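Local coordinates for protein putative phosphatase (Bacteroides thetaiotaomicron, PDB 3KYA) that is a putative phosphatase that binds zinc ions and joins an IPT/TIG domain to what appears to be a six-bladed beta-propeller, at residues F146-L154 with I164-R172; S176-P184 with T233-Q241. All blocks are in the same frame, centred on the assembly; numbering follows the deposited sequence. Where two conformers were deposited one is given.

Contact 1: F146-L154 with I164-R172. With ZN (zinc ion), chain X; EDO (1,2-ethanediol), chain H; EDO (1,2-ethanediol), chain L.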
# COMPACT_ATOMS: atom_id res chain seq x y z
N PHE A 146 -4.38 7.02 29.21
CA PHE A 146 -3.81 6.17 30.25
C PHE A 146 -3.08 6.97 31.32
O PHE A 146 -2.47 7.99 31.02
CB PHE A 146 -2.72 5.22 29.72
CG PHE A 146 -3.20 4.11 28.83
CD1 PHE A 146 -3.99 3.09 29.33
CD2 PHE A 146 -2.80 4.05 27.50
CE1 PHE A 146 -4.41 2.04 28.52
CE2 PHE A 146 -3.22 3.01 26.68
CZ PHE A 146 -4.02 2.01 27.19
N ASP A 147 -3.08 6.47 32.55
CA ASP A 147 -2.20 7.01 33.58
C ASP A 147 -0.78 6.58 33.15
O ASP A 147 -0.52 5.38 33.05
CB ASP A 147 -2.56 6.42 34.94
CG ASP A 147 -1.67 6.93 36.09
OD1 ASP A 147 -0.57 7.45 35.84
OD2 ASP A 147 -2.08 6.76 37.27
N PRO A 148 0.13 7.54 32.86
CA PRO A 148 1.47 7.13 32.42
C PRO A 148 2.21 6.23 33.40
O PRO A 148 3.10 5.49 32.98
CB PRO A 148 2.22 8.46 32.22
CG PRO A 148 1.14 9.49 32.04
CD PRO A 148 -0.01 9.01 32.89
N LEU A 149 1.84 6.25 34.69
CA LEU A 149 2.50 5.42 35.68
C LEU A 149 1.80 4.07 35.87
O LEU A 149 2.31 3.23 36.58
CB LEU A 149 2.56 6.14 37.03
CG LEU A 149 3.16 7.54 37.03
CD1 LEU A 149 3.23 8.05 38.49
CD2 LEU A 149 4.54 7.57 36.37
N ASN A 150 0.64 3.86 35.25
CA ASN A 150 -0.09 2.60 35.39
C ASN A 150 -1.08 2.43 34.25
O ASN A 150 -2.19 2.97 34.29
CB ASN A 150 -0.80 2.55 36.75
CG ASN A 150 -1.58 1.26 36.97
OD1 ASN A 150 -1.57 0.37 36.13
ND2 ASN A 150 -2.24 1.16 38.11
N LYS A 151 -0.68 1.67 33.24
CA LYS A 151 -1.53 1.47 32.06
C LYS A 151 -2.76 0.57 32.29
O LYS A 151 -3.54 0.35 31.38
CB LYS A 151 -0.71 1.06 30.81
CG LYS A 151 0.07 2.25 30.23
CD LYS A 151 0.63 2.00 28.84
CE LYS A 151 1.68 0.96 28.84
NZ LYS A 151 2.28 0.79 27.48
N ASP A 152 -2.92 0.05 33.51
CA ASP A 152 -4.15 -0.63 33.90
C ASP A 152 -5.26 0.43 34.12
O ASP A 152 -6.45 0.09 34.14
CB ASP A 152 -3.99 -1.43 35.20
CG ASP A 152 -3.05 -2.62 35.07
OD1 ASP A 152 -2.84 -3.10 33.95
OD2 ASP A 152 -2.57 -3.10 36.13
N HIS A 153 -4.87 1.69 34.31
CA HIS A 153 -5.83 2.76 34.55
C HIS A 153 -6.05 3.60 33.31
O HIS A 153 -5.17 4.38 32.93
CB HIS A 153 -5.42 3.64 35.73
CG HIS A 153 -5.55 2.96 37.06
ND1 HIS A 153 -5.06 3.52 38.23
CD2 HIS A 153 -6.07 1.76 37.40
CE1 HIS A 153 -5.32 2.70 39.24
NE2 HIS A 153 -5.92 1.63 38.76
N LEU A 154 -7.21 3.41 32.69
CA LEU A 154 -7.61 4.12 31.48
C LEU A 154 -8.72 5.11 31.83
O LEU A 154 -9.84 4.71 32.23
CB LEU A 154 -8.10 3.13 30.42
CG LEU A 154 -8.56 3.73 29.10
CD1 LEU A 154 -7.42 4.55 28.44
CD2 LEU A 154 -9.05 2.62 28.16
N ILE A 164 -15.10 12.47 35.32
CA ILE A 164 -14.05 11.77 34.58
C ILE A 164 -14.04 10.36 35.18
O ILE A 164 -13.87 10.18 36.39
CB ILE A 164 -12.67 12.46 34.72
CG1 ILE A 164 -12.68 13.79 33.98
CG2 ILE A 164 -11.54 11.54 34.18
CD1 ILE A 164 -11.43 14.63 34.22
N GLN A 165 -14.25 9.36 34.34
CA GLN A 165 -14.32 7.98 34.80
C GLN A 165 -13.02 7.21 34.64
O GLN A 165 -12.16 7.57 33.82
CB GLN A 165 -15.45 7.25 34.06
CG GLN A 165 -16.85 7.79 34.38
CD GLN A 165 -17.95 6.94 33.76
OE1 GLN A 165 -17.97 6.71 32.55
NE2 GLN A 165 -18.87 6.47 34.60
N LEU A 166 -12.88 6.18 35.47
CA LEU A 166 -11.75 5.28 35.45
C LEU A 166 -12.22 3.91 34.96
O LEU A 166 -13.08 3.28 35.60
CB LEU A 166 -11.16 5.12 36.85
CG LEU A 166 -10.08 4.04 37.00
CD1 LEU A 166 -8.89 4.29 36.06
CD2 LEU A 166 -9.63 3.95 38.46
N ILE A 167 -11.64 3.48 33.84
CA ILE A 167 -11.84 2.14 33.29
C ILE A 167 -10.62 1.36 33.83
O ILE A 167 -9.50 1.53 33.32
CB ILE A 167 -11.86 2.17 31.74
CG1 ILE A 167 -12.97 3.12 31.23
CG2 ILE A 167 -11.98 0.76 31.15
CD1 ILE A 167 -12.76 3.62 29.74
N ASP A 168 -10.83 0.55 34.87
CA ASP A 168 -9.72 -0.18 35.52
C ASP A 168 -9.62 -1.56 34.88
O ASP A 168 -10.43 -2.44 35.13
CB ASP A 168 -9.91 -0.25 37.05
CG ASP A 168 -8.65 -0.72 37.79
OD1 ASP A 168 -7.94 -1.59 37.26
OD2 ASP A 168 -8.39 -0.23 38.92
N LEU A 169 -8.63 -1.71 34.01
CA LEU A 169 -8.45 -2.91 33.21
C LEU A 169 -8.01 -4.12 34.03
O LEU A 169 -8.19 -5.27 33.59
CB LEU A 169 -7.44 -2.63 32.10
CG LEU A 169 -7.82 -1.48 31.17
CD1 LEU A 169 -6.69 -1.09 30.21
CD2 LEU A 169 -9.11 -1.82 30.40
N LYS A 170 -7.43 -3.89 35.20
CA LYS A 170 -6.97 -4.98 36.05
C LYS A 170 -8.13 -5.62 36.82
O LYS A 170 -8.28 -6.84 36.79
CB LYS A 170 -5.89 -4.51 37.05
CG LYS A 170 -5.34 -5.63 37.96
CD LYS A 170 -4.46 -5.04 39.07
CE LYS A 170 -3.90 -6.11 39.98
NZ LYS A 170 -4.94 -6.87 40.74
N ASN A 171 -8.92 -4.81 37.51
CA ASN A 171 -10.04 -5.38 38.28
C ASN A 171 -11.35 -5.40 37.48
O ASN A 171 -12.36 -5.89 37.98
CB ASN A 171 -10.21 -4.74 39.68
CG ASN A 171 -10.69 -3.31 39.63
OD1 ASN A 171 -10.94 -2.69 40.68
ND2 ASN A 171 -10.83 -2.77 38.44
N ARG A 172 -11.32 -4.91 36.24
CA ARG A 172 -12.47 -4.94 35.34
C ARG A 172 -13.69 -4.25 35.97
O ARG A 172 -14.77 -4.83 36.06
CB ARG A 172 -12.76 -6.38 34.89
CG ARG A 172 -11.57 -6.99 34.13
CD ARG A 172 -11.79 -8.41 33.67
NE ARG A 172 -13.00 -8.59 32.87
CZ ARG A 172 -13.12 -8.37 31.56
NH1 ARG A 172 -12.10 -7.89 30.84
NH2 ARG A 172 -14.29 -8.59 30.97
ZN ZN X . -6.65 0.05 39.97
C1 EDO H . 4.37 2.24 33.58
O1 EDO H . 5.18 1.09 33.89
C2 EDO H . 3.11 1.84 32.82
O2 EDO H . 2.31 0.90 33.56
C1 EDO L . -0.29 5.27 40.50
O1 EDO L . 0.43 4.72 41.60
C2 EDO L . -0.70 4.15 39.57
O2 EDO L . -1.92 3.54 40.03
O HOH W 1 -5.94 -1.48 39.16
O HOH W 2 -4.87 0.05 41.22
O HOH W 3 -7.63 1.15 41.15
O HOH W 4 -7.54 -1.17 41.70

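Contact 2: S176-P184 with T233-Q241. With EDO (1,2-ethanediol), chain M.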
# COMPACT_ATOMS: atom_id res chain seq x y z
N SER A 176 -16.23 6.31 38.95
CA SER A 176 -16.29 7.76 38.69
C SER A 176 -15.58 8.53 39.81
O SER A 176 -16.24 9.21 40.62
CB SER A 176 -17.74 8.21 38.57
OG SER A 176 -18.42 7.47 37.57
N PRO A 177 -14.24 8.45 39.87
CA PRO A 177 -13.50 9.05 40.99
C PRO A 177 -13.38 10.58 40.97
O PRO A 177 -13.17 11.19 42.03
CB PRO A 177 -12.11 8.43 40.84
CG PRO A 177 -11.98 8.17 39.35
CD PRO A 177 -13.35 7.79 38.89
N LEU A 178 -13.50 11.19 39.80
CA LEU A 178 -13.32 12.63 39.63
C LEU A 178 -14.62 13.33 39.28
O LEU A 178 -15.04 13.35 38.12
CB LEU A 178 -12.26 12.87 38.56
CG LEU A 178 -10.84 12.41 38.93
CD1 LEU A 178 -9.98 12.16 37.69
CD2 LEU A 178 -10.20 13.45 39.88
N ASN A 179 -15.27 13.92 40.29
CA ASN A 179 -16.51 14.64 40.05
C ASN A 179 -16.31 16.12 39.74
O ASN A 179 -17.28 16.82 39.43
CB ASN A 179 -17.48 14.42 41.22
CG ASN A 179 -18.01 13.01 41.25
OD1 ASN A 179 -18.79 12.61 40.38
ND2 ASN A 179 -17.55 12.23 42.22
N ILE A 180 -15.06 16.58 39.80
CA ILE A 180 -14.65 17.94 39.43
C ILE A 180 -15.72 19.01 39.68
O ILE A 180 -16.02 19.84 38.80
CB ILE A 180 -14.13 17.97 37.95
CG1 ILE A 180 -15.11 17.28 37.00
CG2 ILE A 180 -12.80 17.27 37.83
CD1 ILE A 180 -14.73 17.43 35.51
N ASN A 181 -16.26 19.01 40.89
CA ASN A 181 -17.36 19.91 41.26
C ASN A 181 -17.10 21.40 41.01
O ASN A 181 -18.05 22.14 40.73
CB ASN A 181 -17.79 19.66 42.71
CG ASN A 181 -18.52 18.34 42.87
OD1 ASN A 181 -19.32 17.94 42.02
ND2 ASN A 181 -18.27 17.66 43.98
N THR A 182 -15.85 21.85 41.11
CA THR A 182 -15.55 23.27 40.93
C THR A 182 -15.49 23.68 39.45
O THR A 182 -15.47 24.87 39.16
CB THR A 182 -14.25 23.70 41.65
OG1 THR A 182 -13.12 23.06 41.06
CG2 THR A 182 -14.32 23.37 43.14
N ILE A 183 -15.43 22.72 38.52
CA ILE A 183 -15.41 23.05 37.08
C ILE A 183 -16.81 23.55 36.69
O ILE A 183 -17.82 22.97 37.08
CB ILE A 183 -14.90 21.86 36.22
CG1 ILE A 183 -13.42 21.63 36.54
CG2 ILE A 183 -15.07 22.13 34.72
CD1 ILE A 183 -12.74 20.55 35.68
N PRO A 184 -16.87 24.68 35.94
CA PRO A 184 -18.14 25.34 35.63
C PRO A 184 -18.95 24.80 34.47
O PRO A 184 -19.92 25.44 34.05
CB PRO A 184 -17.70 26.76 35.28
CG PRO A 184 -16.33 26.63 34.80
CD PRO A 184 -15.72 25.45 35.47
N THR A 233 -3.63 8.06 43.73
CA THR A 233 -4.90 8.23 43.02
C THR A 233 -5.20 9.66 42.56
O THR A 233 -4.58 10.62 43.02
CB THR A 233 -6.09 7.81 43.93
OG1 THR A 233 -6.14 8.67 45.10
CG2 THR A 233 -5.97 6.35 44.36
N PHE A 234 -6.14 9.78 41.63
CA PHE A 234 -6.70 11.08 41.25
C PHE A 234 -8.18 10.98 41.61
O PHE A 234 -8.91 10.20 40.97
CB PHE A 234 -6.57 11.41 39.76
CG PHE A 234 -5.16 11.62 39.27
CD1 PHE A 234 -4.53 12.86 39.41
CD2 PHE A 234 -4.48 10.59 38.65
CE1 PHE A 234 -3.23 13.05 38.96
CE2 PHE A 234 -3.19 10.78 38.18
CZ PHE A 234 -2.56 12.02 38.34
N ASP A 235 -8.64 11.71 42.62
CA ASP A 235 -10.06 11.67 42.99
C ASP A 235 -10.54 12.99 43.63
O ASP A 235 -9.89 14.02 43.50
CB ASP A 235 -10.37 10.42 43.86
CG ASP A 235 -9.62 10.40 45.19
OD1 ASP A 235 -9.24 11.47 45.72
OD2 ASP A 235 -9.46 9.28 45.73
N ASP A 236 -11.67 12.96 44.32
CA ASP A 236 -12.23 14.20 44.89
C ASP A 236 -11.41 14.76 46.07
O ASP A 236 -11.69 15.85 46.55
CB ASP A 236 -13.72 14.02 45.22
CG ASP A 236 -14.59 13.88 43.95
OD1 ASP A 236 -14.23 14.42 42.89
OD2 ASP A 236 -15.65 13.22 44.02
N ARG A 237 -10.39 14.04 46.52
CA ARG A 237 -9.50 14.56 47.56
C ARG A 237 -8.37 15.37 46.92
O ARG A 237 -7.67 16.10 47.61
CB ARG A 237 -8.87 13.43 48.36
CG ARG A 237 -9.84 12.60 49.18
CD ARG A 237 -9.13 11.40 49.75
NE ARG A 237 -8.71 10.50 48.68
CZ ARG A 237 -7.89 9.46 48.83
NH1 ARG A 237 -7.39 9.17 50.01
NH2 ARG A 237 -7.58 8.71 47.78
N SER A 238 -8.19 15.20 45.61
CA SER A 238 -7.11 15.85 44.88
C SER A 238 -7.25 17.36 44.78
O SER A 238 -8.34 17.87 44.52
CB SER A 238 -7.00 15.30 43.45
OG SER A 238 -6.61 13.93 43.46
N ASP A 239 -6.14 18.06 45.00
CA ASP A 239 -6.08 19.50 44.84
C ASP A 239 -6.30 19.82 43.36
O ASP A 239 -5.72 19.17 42.50
CB ASP A 239 -4.72 20.03 45.28
CG ASP A 239 -4.62 21.56 45.16
OD1 ASP A 239 -5.27 22.26 45.97
OD2 ASP A 239 -3.89 22.06 44.26
N ILE A 240 -7.16 20.81 43.07
CA ILE A 240 -7.44 21.23 41.69
C ILE A 240 -7.28 22.75 41.58
O ILE A 240 -7.79 23.49 42.42
CB ILE A 240 -8.84 20.75 41.21
CG1 ILE A 240 -9.15 21.28 39.81
CG2 ILE A 240 -9.94 21.18 42.18
CD1 ILE A 240 -10.37 20.63 39.17
N GLN A 241 -6.54 23.21 40.57
CA GLN A 241 -6.29 24.63 40.36
C GLN A 241 -6.50 25.03 38.90
O GLN A 241 -6.23 24.24 37.98
CB GLN A 241 -4.85 24.99 40.77
CG GLN A 241 -4.48 24.65 42.22
CD GLN A 241 -5.27 25.44 43.24
OE1 GLN A 241 -5.77 26.53 42.95
NE2 GLN A 241 -5.37 24.92 44.46
C1 EDO M . -11.29 16.46 41.28
O1 EDO M . -12.58 15.83 41.16
C2 EDO M . -11.16 17.28 42.57
O2 EDO M . -12.30 18.16 42.68
O HOH W 5 -13.85 10.38 44.53
O HOH W 6 -15.07 17.32 43.06

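Contact 1: F146-L154 with I164-R172
With CG of His153 beside its backbone N (chi1 -71°) and CG of Asp168 anti to its own (chi1 -167°), the two side chains run side by side from one face of a beta hairpin within what appears to be a propeller blade. They form a non-hydrogen-bonded antiparallel pair, and this directly opposed pair shares one zinc ion: the metal is held by His153 NE2 at 2.1 Å and Asp168 OD2 at 2.0 Å, and four waters complete six ligands. Imidazole and carboxylate planes stand 77° apart. The ring is held between Leu166 CD2, over the centre of one face, and Asn150 ND2, over the other. Leu154 and Ile167 point to the opposite side of the sheet, with Leu154 CB 4.1 Å from Ile167 CB. Their backbones exchange two bonds, Ile167 N to Leu154 O at 2.7 Å and Leu154 N to Ile167 O at 3.0 Å. Beyond the strand end, Leu169 N still bonds to Asp152 O, and Leu169 CD1 meets the edge of the Phe146 ring. The second oxygen, Asp168 OD1, fixes the carboxylate's rotation: it takes Lys170 N at 3.1 Å in an Asx turn and a hydrogen from zinc-bound water 1 at 2.8 Å.

Contact 2: S176-P184 with T233-Q241
Asp236 and Asn179 make the polar centre of this contact, a two-pronged grip in which each carboxylate oxygen takes one N-H of the same residue. Asp236 OD1 receives Asn179 N at 2.8 Å, and Asp236 OD2 receives Asn179 ND2 at 2.8 Å in a nearly straight bond (175°). Both oxygens use their syn lone pairs, although the amide and carboxylate planes are 40° apart. Asp236 OD1 also accepts from an ethanediol hydroxyl, probably left by the crystallisation liquor, and from a water that in turn takes Asn181 N; the ethanediol oxygen accepts Ile180 N.

Apolar groups flank this centre. Leu178 runs alongside Phe234, with Leu178 CD2 set 3.6 Å from Asp235 CA, while the carbonyl oxygen Pro177 O makes a CA-H...O contact to Asp235 CA. At the other end Ile240 lies across Ile183 at about a right angle, Ile240 CD1 4.1 Å from Ile183 CG1, and its CG2 passes Thr182 OG1, the two side chains running in opposite directions.

A second shell positions Asp236. It sits inside a type I turn from Asp235 to Ser238, closed by Ser238 N to Asp235 O at 3.0 Å. CG of Asp235 lies between the backbone N and carbonyl carbon (chi1 63°), from where OD1 accepts Arg237 N in an Asx turn as well as Asn229, and the carboxylate is gripped side-on by Arg237, whose NH2 also pairs with Asp231. Such a seam, where the segment leaving strand 173-178 meets the loop between strands 220-227 and 240-246, is consistent with the junction between successive blades of a beta-propeller.

In the fold
The two contacts follow each other along the chain, contact 1 closing before contact 2 opens, and their centres lie 16 Å apart on the same side of the chain's centre. They meet in one blade, to which both segments of contact 1 and segment 176-184 of contact 2 belong: strands 161-168 and 173-178 are antiparallel neighbours, coupled by Ile164 N to Leu178 O at 2.9 Å. Contact 1 is thus internal to the blade, beside a zinc ion. Contact 2 links the end of that sheet to the next one, strands 188-193 to 240-246, through side chains and a loop, without strand pairing. In what appears to be a beta-propeller, they illustrate cohesion within a blade and between blades.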